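Local structure of 6-phospho-beta-d glycosidase (Streptococcus pyogenes, 5FOO) at residues Ala231-Glu235 against Ala236-Ala240. The protein binds 6-phosphocyclophellitol and, as a family 1 glycoside hydrolase, probably hydrolyses 6-phospho-beta-glucosides. The protein carries 1 engineered substitution. Residues are numbered along the deposited sequence; the frame is centred on the assembly and turned at random.
Sequences ASQSE and ADMAA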
loop_
_atom_site.group_PDB
_atom_site.type_symbol
_atom_site.label_atom_id
_atom_site.label_comp_id
_atom_site.label_asym_id
_atom_site.label_seq_id
_atom_site.Cartn_x
_atom_site.Cartn_y
_atom_site.Cartn_z
ATOM N N ALA A 231 -18.638 2.407 -17.597
ATOM C CA ALA A 231 -18.462 2.784 -19.004
ATOM C C ALA A 231 -19.551 3.731 -19.569
ATOM O O ALA A 231 -19.260 4.572 -20.441
ATOM C CB ALA A 231 -18.387 1.546 -19.881
ATOM N N SER A 232 -20.779 3.589 -19.097
ATOM C CA SER A 232 -21.924 4.422 -19.532
ATOM C C SER A 232 -22.902 4.421 -18.395
ATOM O O SER A 232 -22.672 3.742 -17.377
ATOM C CB SER A 232 -22.635 3.861 -20.782
ATOM O OG SER A 232 -23.368 2.680 -20.453
ATOM N N GLN A 233 -24.012 5.140 -18.580
ATOM C CA GLN A 233 -25.101 5.186 -17.595
ATOM C C GLN A 233 -26.138 4.135 -17.838
ATOM O O GLN A 233 -27.124 4.135 -17.154
ATOM C CB GLN A 233 -25.780 6.565 -17.614
ATOM C CG GLN A 233 -24.819 7.705 -17.312
ATOM C CD GLN A 233 -24.155 7.521 -15.979
ATOM O OE1 GLN A 233 -22.947 7.324 -15.901
ATOM N NE2 GLN A 233 -24.945 7.510 -14.920
ATOM N N SER A 234 -25.942 3.192 -18.764
ATOM C CA SER A 234 -26.878 2.038 -18.857
ATOM C C SER A 234 -27.015 1.380 -17.519
ATOM O O SER A 234 -26.091 1.379 -16.697
ATOM C CB SER A 234 -26.397 0.993 -19.859
ATOM O OG SER A 234 -25.321 0.162 -19.381
ATOM N N GLU A 235 -28.129 0.720 -17.319
ATOM C CA GLU A 235 -28.359 -0.088 -16.135
ATOM C C GLU A 235 -27.278 -1.165 -15.879
ATOM O O GLU A 235 -26.800 -1.348 -14.741
ATOM C CB GLU A 235 -29.706 -0.752 -16.302
ATOM C CG GLU A 235 -30.322 -1.333 -15.055
ATOM C CD GLU A 235 -31.840 -1.338 -15.180
ATOM O OE1 GLU A 235 -32.420 -0.225 -15.191
ATOM O OE2 GLU A 235 -32.443 -2.435 -15.317
ATOM N N ALA A 236 -26.924 -1.868 -16.950
ATOM C CA ALA A 236 -25.925 -2.930 -16.976
ATOM C C ALA A 236 -24.525 -2.462 -16.553
ATOM O O ALA A 236 -23.853 -3.126 -15.758
ATOM C CB ALA A 236 -25.840 -3.538 -18.382
ATOM N N ASP A 237 -24.091 -1.353 -17.127
ATOM C CA ASP A 237 -22.767 -0.798 -16.827
ATOM C C ASP A 237 -22.726 -0.244 -15.385
ATOM O O ASP A 237 -21.707 -0.365 -14.692
ATOM C CB ASP A 237 -22.390 0.291 -17.827
ATOM C CG ASP A 237 -21.932 -0.250 -19.181
ATOM O OD1 ASP A 237 -21.455 -1.417 -19.263
ATOM O OD2 ASP A 237 -21.955 0.573 -20.136
ATOM N N MET A 238 -23.837 0.342 -14.941
ATOM C CA MET A 238 -23.958 0.833 -13.557
ATOM C C MET A 238 -23.970 -0.299 -12.597
ATOM O O MET A 238 -23.449 -0.167 -11.523
ATOM C CB MET A 238 -25.231 1.660 -13.295
ATOM C CG MET A 238 -25.276 2.939 -14.108
ATOM S SD MET A 238 -24.134 4.201 -13.546
ATOM C CE MET A 238 -25.360 5.111 -12.568
ATOM N N ALA A 239 -24.604 -1.400 -12.931
ATOM C CA ALA A 239 -24.620 -2.485 -11.985
ATOM C C ALA A 239 -23.210 -3.124 -11.952
ATOM O O ALA A 239 -22.752 -3.529 -10.911
ATOM C CB ALA A 239 -25.706 -3.495 -12.348
ATOM N N ALA A 240 -22.520 -3.192 -13.084
ATOM C CA ALA A 240 -21.117 -3.597 -13.091
ATOM C C ALA A 240 -20.208 -2.758 -12.134
ATOM O O ALA A 240 -19.425 -3.336 -11.351
ATOM C CB ALA A 240 -20.533 -3.523 -14.492
HETATM O O HOH W 1 -24.519 -1.200 -21.682
#
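S232 and S234 bind D237 from the loop that leads into helix 235-258. S234 is the N-cap. Its OG accepts from D237 N at 3.0 Å, nearly straight at 162°. S232 OG donates to D237 OD2 at 2.6 Å, on the lone pair directed away from OD1. The same OG accepts from S234 N at 3.1 Å, which makes an ST turn. OG of S232 sits between its own backbone N and carbonyl carbon (chi1 72°), a position that serves both bonds. D237 thus holds the loop by its backbone N and its carboxylate, and the methyl of A231 rests against OD2. Behind the cap the first turn of the helix closes, with M238 N bonded to S234 O and A239 N to E235 O.

The packing is looser at Q233 and M238. The amide of Q233 crosses M238, with NE2 3.4 Å from CE, in an exposed van der Waals contact. At the serine side of the cap, a water binds S234 OG at 2.8 Å and reaches D237 OD2 weakly.

This helix start lies on the surface of the TIM barrel, after strand 228-230. A231 is hydrogen-bonded through its backbone to V304 of strand 302-305, and D237 OD1 accepts from A306 N just beyond that strand.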